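Local coordinates for protein GDP-mannose-dependent alpha-(1-6)-phosphatidylinositol monomannoside mannosyltransferase (Corynebacterium glutamicum, PDB 3OKP) that is a GT-B glycosyltransferase, built of two Rossmann-like domains facing a cleft, and binds guanosine-5'-diphosphate-alpha-D-mannose, at residues 146-151 against 314-319; 215-220 against 242-247; 225-230 against 341-346. All blocks are in the same frame, centred on the assembly; numbering follows the deposited sequence.

In the fold
Following the chain from the N terminus, residues 146-151 of the N-terminal domain come first. Contact 1 brings them to 314-319, in the loop between strands 306-308 and 323-325 of the C-terminal domain, and so closes a long loop across the two halves of the molecule. Contact 2, 215-220 with 242-247, falls wholly within that loop and joins two neighbouring helices of the C-terminal domain. Contact 3 runs from 225-230 to 341-346 and crosses both others along the chain. It ties the end of helix 213-226, which contact 2 also uses, to the end of helix 331-342. Contacts 2 and 3 touch where Met220 CE lies 4.0 Å from Ala230 O.

Contact 1: residues 146-151 against 314-319; sequences YISQYT and APETVT
The carboxylate of Glu316 comes up to the start of helix 149-159 with both oxygens turned onto backbone N-H groups, while Ser148 CB and Gln149 CB flank the two oxygens obliquely, from opposite sides of the carboxylate plane. OE1 of Glu316 accepts from Gln149 N at 2.8 Å, with an N-H...O angle of 156°. Its partner OE2 takes Tyr150 N at 3.0 Å, a more bent bond at 144°. Both oxygens use their syn lone pairs, so the two bonds together fix the rotation of the carboxylate. Lying against the first N-H groups of the helix, the carboxylate would probably be favoured as the negative ion. Glu316 gets there with a chain that runs extended beyond CG, reaching straight across from its own loop.

The Gln149 side chain crosses that of Glu316 at about a right angle, its amide plane turned 41° from the carboxylate. It bends back so that OE1 of Gln149 receives Tyr146 OH at 2.8 Å. Ser148 is the N-cap: its OG accepts from Thr151 N at 3.3 Å and is also hydrogen-bonded to Gly291 O.

Ser148's side chain is about 11 Å from the bound guanosine-5'-diphosphate-alpha-D-mannose, and the arrangement is a helix N-terminus, capped by its own serine, bound by a glutamate from the facing domain of a GT-B fold.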
loop_
_atom_site.group_PDB
_atom_site.type_symbol
_atom_site.label_atom_id
_atom_site.label_comp_id
_atom_site.label_asym_id
_atom_site.label_seq_id
_atom_site.Cartn_x
_atom_site.Cartn_y
_atom_site.Cartn_z
ATOM N N TYR A 146 -4.166 -9.743 6.704
ATOM C CA TYR A 146 -4.995 -8.624 6.268
ATOM C C TYR A 146 -4.202 -7.321 6.374
ATOM O O TYR A 146 -3.279 -7.218 7.181
ATOM C CB TYR A 146 -6.283 -8.554 7.104
ATOM C CG TYR A 146 -6.056 -8.349 8.592
ATOM C CD1 TYR A 146 -5.980 -7.066 9.135
ATOM C CD2 TYR A 146 -5.924 -9.436 9.458
ATOM C CE1 TYR A 146 -5.772 -6.867 10.500
ATOM C CE2 TYR A 146 -5.717 -9.248 10.829
ATOM C CZ TYR A 146 -5.642 -7.960 11.338
ATOM O OH TYR A 146 -5.440 -7.758 12.686
ATOM N N ILE A 147 -4.574 -6.331 5.567
ATOM C CA ILE A 147 -3.834 -5.063 5.496
ATOM C C ILE A 147 -4.290 -3.998 6.513
ATOM O O ILE A 147 -3.492 -3.159 6.935
ATOM C CB ILE A 147 -3.807 -4.475 4.050
ATOM C CG1 ILE A 147 -5.206 -4.028 3.601
ATOM C CG2 ILE A 147 -3.189 -5.485 3.071
ATOM C CD1 ILE A 147 -5.219 -3.155 2.349
ATOM N N SER A 148 -5.565 -4.038 6.898
ATOM C CA SER A 148 -6.108 -3.091 7.877
ATOM C C SER A 148 -7.237 -3.703 8.701
ATOM O O SER A 148 -7.870 -4.674 8.282
ATOM C CB SER A 148 -6.603 -1.817 7.182
ATOM O OG SER A 148 -7.613 -2.108 6.229
ATOM N N GLN A 149 -7.486 -3.126 9.876
ATOM C CA GLN A 149 -8.616 -3.530 10.706
ATOM C C GLN A 149 -9.934 -3.307 9.972
ATOM O O GLN A 149 -10.905 -4.036 10.192
ATOM C CB GLN A 149 -8.616 -2.781 12.042
ATOM C CG GLN A 149 -7.448 -3.133 12.967
ATOM C CD GLN A 149 -7.421 -4.603 13.383
ATOM O OE1 GLN A 149 -6.350 -5.200 13.507
ATOM N NE2 GLN A 149 -8.597 -5.188 13.599
ATOM N N TYR A 150 -9.954 -2.303 9.092
ATOM C CA TYR A 150 -11.111 -2.043 8.242
ATOM C C TYR A 150 -11.443 -3.220 7.321
ATOM O O TYR A 150 -12.577 -3.705 7.324
ATOM C CB TYR A 150 -10.929 -0.768 7.408
ATOM C CG TYR A 150 -12.100 -0.520 6.484
ATOM C CD1 TYR A 150 -13.251 0.109 6.950
ATOM C CD2 TYR A 150 -12.069 -0.942 5.150
ATOM C CE1 TYR A 150 -14.338 0.329 6.117
ATOM C CE2 TYR A 150 -13.156 -0.727 4.306
ATOM C CZ TYR A 150 -14.285 -0.090 4.797
ATOM O OH TYR A 150 -15.370 0.132 3.977
ATOM N N THR A 151 -10.465 -3.665 6.530
ATOM C CA THR A 151 -10.694 -4.772 5.591
ATOM C C THR A 151 -11.082 -6.044 6.335
ATOM O O THR A 151 -11.992 -6.760 5.906
ATOM C CB THR A 151 -9.495 -5.041 4.641
ATOM O OG1 THR A 151 -8.329 -5.390 5.398
ATOM C CG2 THR A 151 -9.207 -3.822 3.767
ATOM N N ALA A 314 -7.551 4.274 6.013
ATOM C CA ALA A 314 -6.759 5.518 6.019
ATOM C C ALA A 314 -6.442 6.082 7.414
ATOM O O ALA A 314 -5.286 6.424 7.678
ATOM C CB ALA A 314 -7.405 6.589 5.136
ATOM N N PRO A 315 -7.455 6.191 8.307
ATOM C CA PRO A 315 -7.159 6.712 9.651
ATOM C C PRO A 315 -6.173 5.852 10.457
ATOM O O PRO A 315 -5.531 6.362 11.378
ATOM C CB PRO A 315 -8.536 6.729 10.333
ATOM C CG PRO A 315 -9.519 6.749 9.221
ATOM C CD PRO A 315 -8.894 5.894 8.159
ATOM N N GLU A 316 -6.045 4.573 10.100
ATOM C CA GLU A 316 -5.151 3.641 10.801
ATOM C C GLU A 316 -3.664 3.922 10.559
ATOM O O GLU A 316 -2.807 3.399 11.278
ATOM C CB GLU A 316 -5.460 2.189 10.411
ATOM C CG GLU A 316 -6.854 1.695 10.800
ATOM C CD GLU A 316 -7.155 0.297 10.270
ATOM O OE1 GLU A 316 -6.301 -0.603 10.424
ATOM O OE2 GLU A 316 -8.250 0.098 9.698
ATOM N N THR A 317 -3.362 4.739 9.553
ATOM C CA THR A 317 -1.972 5.044 9.191
ATOM C C THR A 317 -1.339 6.128 10.066
ATOM O O THR A 317 -0.112 6.212 10.157
ATOM C CB THR A 317 -1.836 5.472 7.713
ATOM O OG1 THR A 317 -2.580 6.673 7.488
ATOM C CG2 THR A 317 -2.333 4.373 6.774
ATOM N N VAL A 318 -2.177 6.948 10.696
ATOM C CA VAL A 318 -1.711 8.097 11.479
ATOM C C VAL A 318 -2.099 8.016 12.959
ATOM O O VAL A 318 -3.024 7.289 13.334
ATOM C CB VAL A 318 -2.223 9.449 10.894
ATOM C CG1 VAL A 318 -1.671 9.680 9.485
ATOM C CG2 VAL A 318 -3.757 9.518 10.910
ATOM N N THR A 319 -1.370 8.762 13.787
ATOM C CA THR A 319 -1.711 8.943 15.198
ATOM C C THR A 319 -2.010 10.431 15.416
ATOM O O THR A 319 -1.673 11.247 14.558
ATOM C CB THR A 319 -0.556 8.500 16.138
ATOM O OG1 THR A 319 0.471 9.496 16.150
ATOM C CG2 THR A 319 0.035 7.154 15.707
#

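Contact 2: residues 215-220 against 242-247; sequences SLIKAM and STLRRL
Residues 215-220 and 242-247 run side by side as helices, their short axes 10.0 Å apart and only 8° from parallel, with the CA atoms of Ile217 and Leu247 6.8 Å from each other. This is the layout of successive beta-alpha-beta crossovers in a Rossmann-like domain: helix 213-226 links strand 200-204 to 231-235, helix 241-247 links 231-235 to 255-259, and the two helices pack next to each other on one side of the parallel sheet.

Ile217 carries the contact by sending a separate branch to each of two residues about one turn apart. Its longer branch, with CG1 beside the backbone N (chi1 -73°), reaches Leu244: CD1 of Ile217 lies 3.5 Å from Leu244 O and 3.9 Å from Leu244 CD2. The two side chains lie roughly perpendicular, and the end methyl of Ile217 meets both a leucine methyl and the backbone at its root, with Leu244 CB 4.1 Å from Ile217 CD1. The shorter branch turns to Leu247, where CG2 of Ile217 sits 3.5 Å from Leu247 O and 3.9 Å from Leu247 CB.

Beyond the two segments, Ile217 also rests on Ile234 of strand 231-235, and Leu244 packs on Leu207, Gln213 and Asp214. On the exposed flank Lys218 stretches out almost fully extended, and only near its tip does it graze Leu247, CE of Lys218 coming to 4.4 Å from Leu247 CG.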
loop_
_atom_site.group_PDB
_atom_site.type_symbol
_atom_site.label_atom_id
_atom_site.label_comp_id
_atom_site.label_asym_id
_atom_site.label_seq_id
_atom_site.Cartn_x
_atom_site.Cartn_y
_atom_site.Cartn_z
ATOM N N SER A 215 -11.715 17.524 -3.391
ATOM C CA SER A 215 -11.969 18.116 -2.073
ATOM C C SER A 215 -10.906 19.163 -1.732
ATOM O O SER A 215 -11.227 20.240 -1.222
ATOM C CB SER A 215 -12.003 17.033 -0.992
ATOM O OG SER A 215 -12.977 16.045 -1.277
ATOM N N LEU A 216 -9.648 18.832 -2.024
ATOM C CA LEU A 216 -8.511 19.738 -1.839
ATOM C C LEU A 216 -8.645 21.016 -2.668
ATOM O O LEU A 216 -8.439 22.124 -2.154
ATOM C CB LEU A 216 -7.198 19.015 -2.180
ATOM C CG LEU A 216 -6.161 18.636 -1.107
ATOM C CD1 LEU A 216 -6.683 18.656 0.334
ATOM C CD2 LEU A 216 -5.486 17.299 -1.430
ATOM N N ILE A 217 -8.991 20.856 -3.946
ATOM C CA ILE A 217 -9.181 21.984 -4.860
ATOM C C ILE A 217 -10.301 22.914 -4.374
ATOM O O ILE A 217 -10.165 24.140 -4.427
ATOM C CB ILE A 217 -9.432 21.501 -6.317
ATOM C CG1 ILE A 217 -8.126 20.969 -6.930
ATOM C CG2 ILE A 217 -10.017 22.615 -7.177
ATOM C CD1 ILE A 217 -8.321 20.082 -8.159
ATOM N N LYS A 218 -11.388 22.324 -3.883
ATOM C CA LYS A 218 -12.530 23.092 -3.382
ATOM C C LYS A 218 -12.215 23.837 -2.083
ATOM O O LYS A 218 -12.847 24.847 -1.771
ATOM C CB LYS A 218 -13.759 22.191 -3.215
ATOM C CG LYS A 218 -14.387 21.766 -4.543
ATOM C CD LYS A 218 -15.569 20.833 -4.346
ATOM C CE LYS A 218 -16.058 20.276 -5.676
ATOM N NZ LYS A 218 -17.328 19.505 -5.517
ATOM N N ALA A 219 -11.233 23.336 -1.337
ATOM C CA ALA A 219 -10.784 23.981 -0.103
ATOM C C ALA A 219 -9.777 25.111 -0.355
ATOM O O ALA A 219 -9.559 25.957 0.519
ATOM C CB ALA A 219 -10.200 22.947 0.858
ATOM N N MET A 220 -9.179 25.133 -1.548
ATOM C CA MET A 220 -8.119 26.104 -1.855
ATOM C C MET A 220 -8.481 27.605 -1.761
ATOM O O MET A 220 -7.682 28.376 -1.234
ATOM C CB MET A 220 -7.396 25.783 -3.172
ATOM C CG MET A 220 -6.389 24.628 -3.072
ATOM S SD MET A 220 -5.120 24.791 -1.784
ATOM C CE MET A 220 -4.040 26.020 -2.511
ATOM N N SER A 242 -9.043 15.660 -16.201
ATOM C CA SER A 242 -9.775 16.716 -16.910
ATOM C C SER A 242 -10.803 17.411 -16.015
ATOM O O SER A 242 -10.979 18.630 -16.089
ATOM C CB SER A 242 -10.437 16.172 -18.180
ATOM O OG SER A 242 -11.386 15.167 -17.870
ATOM N N THR A 243 -11.469 16.630 -15.164
ATOM C CA THR A 243 -12.417 17.171 -14.191
ATOM C C THR A 243 -11.705 17.992 -13.109
ATOM O O THR A 243 -12.192 19.051 -12.710
ATOM C CB THR A 243 -13.272 16.055 -13.549
ATOM O OG1 THR A 243 -13.895 15.276 -14.581
ATOM C CG2 THR A 243 -14.356 16.645 -12.654
ATOM N N LEU A 244 -10.556 17.501 -12.649
ATOM C CA LEU A 244 -9.750 18.214 -11.655
ATOM C C LEU A 244 -9.252 19.563 -12.183
ATOM O O LEU A 244 -9.295 20.568 -11.474
ATOM C CB LEU A 244 -8.572 17.353 -11.180
ATOM C CG LEU A 244 -8.895 16.104 -10.347
ATOM C CD1 LEU A 244 -7.634 15.302 -10.053
ATOM C CD2 LEU A 244 -9.621 16.463 -9.052
ATOM N N ARG A 245 -8.793 19.575 -13.432
ATOM C CA ARG A 245 -8.337 20.811 -14.073
ATOM C C ARG A 245 -9.476 21.832 -14.192
ATOM O O ARG A 245 -9.265 23.024 -13.969
ATOM C CB ARG A 245 -7.721 20.520 -15.444
ATOM C CG ARG A 245 -6.370 19.815 -15.393
ATOM C CD ARG A 245 -5.811 19.617 -16.796
ATOM N NE ARG A 245 -4.458 19.056 -16.806
ATOM C CZ ARG A 245 -3.338 19.772 -16.705
ATOM N NH1 ARG A 245 -3.388 21.094 -16.573
ATOM N NH2 ARG A 245 -2.160 19.164 -16.734
ATOM N N ARG A 246 -10.676 21.353 -14.521
ATOM C CA ARG A 246 -11.858 22.214 -14.621
ATOM C C ARG A 246 -12.236 22.797 -13.256
ATOM O O ARG A 246 -12.564 23.979 -13.145
ATOM C CB ARG A 246 -13.043 21.450 -15.222
ATOM C CG ARG A 246 -14.114 22.354 -15.828
ATOM C CD ARG A 246 -15.421 21.614 -16.104
ATOM N NE ARG A 246 -16.151 21.317 -14.871
ATOM C CZ ARG A 246 -16.339 20.096 -14.375
ATOM N NH1 ARG A 246 -15.864 19.028 -15.006
ATOM N NH2 ARG A 246 -17.015 19.943 -13.243
ATOM N N LEU A 247 -12.180 21.958 -12.225
ATOM C CA LEU A 247 -12.425 22.388 -10.848
ATOM C C LEU A 247 -11.432 23.459 -10.393
ATOM O O LEU A 247 -11.790 24.361 -9.639
ATOM C CB LEU A 247 -12.377 21.181 -9.903
ATOM C CG LEU A 247 -13.661 20.559 -9.326
ATOM C CD1 LEU A 247 -14.940 20.871 -10.110
ATOM C CD2 LEU A 247 -13.483 19.055 -9.147
#

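Contact 3: residues 225-230 against 341-346; sequences AARPDA and LLDDPI
Arg227 leaves the end of helix 213-226 with its CB directed toward Leu342 and Asp343, at the end of helix 331-342; both helices belong to the Rossmann-like C-terminal domain. Beyond CB the chain folds twice, at chi2 (-67°) and chi3 (-60°), and runs alongside the Asp343 side chain, the two pointing opposite ways. CG of Arg227 is 3.9 Å from Asp343 OD1, and CD comes closer to that oxygen, at 3.4 Å. NE stays 4.1 Å from Asp343 OD1, leaving the polar contact to the tip.

There NH1 of Arg227 forms a salt bridge with Asp343 OD1 at 3.0 Å, meeting the oxygen nearly along its C-O axis. Guanidinium and carboxylate planes are 23° apart. The same NH1 gives a weak, more bent bond to Leu342 O at 3.1 Å, which lies in the guanidinium plane at its edge. One nitrogen thus serves a carboxylate firmly and a backbone carbonyl weakly. Pro199 packs against both Arg227 and Leu342, and Arg348 NH2 is also hydrogen-bonded to Leu342 O. Last comes NH2 of Arg227, weakly bonded at 3.3 Å to a water that donates to Leu342 O at 3.0 Å.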
loop_
_atom_site.group_PDB
_atom_site.type_symbol
_atom_site.label_atom_id
_atom_site.label_comp_id
_atom_site.label_asym_id
_atom_site.label_seq_id
_atom_site.Cartn_x
_atom_site.Cartn_y
_atom_site.Cartn_z
ATOM N N ALA A 225 -6.785 32.755 0.201
ATOM C CA ALA A 225 -7.143 34.045 0.793
ATOM C C ALA A 225 -6.261 34.357 2.006
ATOM O O ALA A 225 -5.779 35.481 2.157
ATOM C CB ALA A 225 -8.622 34.079 1.167
ATOM N N ALA A 226 -6.030 33.345 2.842
ATOM C CA ALA A 226 -5.199 33.493 4.040
ATOM C C ALA A 226 -3.705 33.532 3.708
ATOM O O ALA A 226 -2.955 34.321 4.288
ATOM C CB ALA A 226 -5.494 32.374 5.026
ATOM N N ARG A 227 -3.290 32.674 2.777
ATOM C CA ARG A 227 -1.891 32.555 2.370
ATOM C C ARG A 227 -1.798 32.584 0.837
ATOM O O ARG A 227 -1.781 31.531 0.197
ATOM C CB ARG A 227 -1.276 31.261 2.926
ATOM C CG ARG A 227 -1.318 31.111 4.461
ATOM C CD ARG A 227 -0.436 32.139 5.183
ATOM N NE ARG A 227 0.969 32.031 4.787
ATOM C CZ ARG A 227 1.861 31.240 5.375
ATOM N NH1 ARG A 227 1.506 30.476 6.402
ATOM N NH2 ARG A 227 3.110 31.208 4.928
ATOM N N PRO A 228 -1.755 33.797 0.244
ATOM C CA PRO A 228 -1.867 33.997 -1.212
ATOM C C PRO A 228 -0.849 33.265 -2.099
ATOM O O PRO A 228 -1.110 33.071 -3.289
ATOM C CB PRO A 228 -1.721 35.516 -1.364
ATOM C CG PRO A 228 -2.193 36.058 -0.054
ATOM C CD PRO A 228 -1.629 35.087 0.947
ATOM N N ASP A 229 0.288 32.869 -1.531
ATOM C CA ASP A 229 1.317 32.148 -2.287
ATOM C C ASP A 229 1.300 30.624 -2.067
ATOM O O ASP A 229 2.206 29.918 -2.517
ATOM C CB ASP A 229 2.714 32.736 -2.010
ATOM C CG ASP A 229 3.108 32.680 -0.535
ATOM O OD1 ASP A 229 2.216 32.652 0.341
ATOM O OD2 ASP A 229 4.325 32.667 -0.249
ATOM N N ALA A 230 0.263 30.127 -1.391
ATOM C CA ALA A 230 0.123 28.694 -1.111
ATOM C C ALA A 230 -0.045 27.882 -2.390
ATOM O O ALA A 230 -0.823 28.249 -3.270
ATOM C CB ALA A 230 -1.044 28.440 -0.166
ATOM N N LEU A 341 -2.282 24.666 10.154
ATOM C CA LEU A 341 -0.983 23.995 10.076
ATOM C C LEU A 341 0.082 24.821 9.362
ATOM O O LEU A 341 1.220 24.894 9.826
ATOM C CB LEU A 341 -1.114 22.613 9.428
ATOM C CG LEU A 341 -1.630 21.459 10.287
ATOM C CD1 LEU A 341 -1.618 20.168 9.473
ATOM C CD2 LEU A 341 -0.808 21.295 11.568
ATOM N N LEU A 342 -0.286 25.436 8.237
ATOM C CA LEU A 342 0.624 26.324 7.505
ATOM C C LEU A 342 1.085 27.519 8.347
ATOM O O LEU A 342 2.204 28.008 8.176
ATOM C CB LEU A 342 -0.016 26.815 6.201
ATOM C CG LEU A 342 -0.195 25.825 5.043
ATOM C CD1 LEU A 342 -1.050 26.448 3.942
ATOM C CD2 LEU A 342 1.144 25.339 4.484
ATOM N N ASP A 343 0.221 27.974 9.255
ATOM C CA ASP A 343 0.512 29.119 10.128
ATOM C C ASP A 343 1.300 28.748 11.394
ATOM O O ASP A 343 1.687 29.633 12.164
ATOM C CB ASP A 343 -0.786 29.848 10.514
ATOM C CG ASP A 343 -1.386 30.657 9.363
ATOM O OD1 ASP A 343 -0.772 30.736 8.278
ATOM O OD2 ASP A 343 -2.485 31.224 9.553
ATOM N N ASP A 344 1.539 27.452 11.603
ATOM C CA ASP A 344 2.240 26.957 12.797
ATOM C C ASP A 344 3.400 26.029 12.408
ATOM O O ASP A 344 3.241 24.805 12.398
ATOM C CB ASP A 344 1.254 26.237 13.730
ATOM C CG ASP A 344 1.795 26.040 15.154
ATOM O OD1 ASP A 344 3.020 26.157 15.394
ATOM O OD2 ASP A 344 0.969 25.747 16.042
ATOM N N PRO A 345 4.575 26.614 12.089
ATOM C CA PRO A 345 5.739 25.823 11.676
ATOM C C PRO A 345 6.318 24.948 12.792
ATOM O O PRO A 345 6.999 23.959 12.503
ATOM C CB PRO A 345 6.754 26.887 11.241
ATOM C CG PRO A 345 6.363 28.112 11.985
ATOM C CD PRO A 345 4.864 28.062 12.088
ATOM N N ILE A 346 6.049 25.304 14.046
ATOM C CA ILE A 346 6.521 24.520 15.189
ATOM C C ILE A 346 5.723 23.227 15.322
ATOM O O ILE A 346 6.298 22.150 15.489
ATOM C CB ILE A 346 6.481 25.333 16.501
ATOM C CG1 ILE A 346 7.523 26.453 16.449
ATOM C CG2 ILE A 346 6.715 24.432 17.726
ATOM C CD1 ILE A 346 7.642 27.221 17.732
HETATM O O HOH W 1 3.829 28.046 5.669
#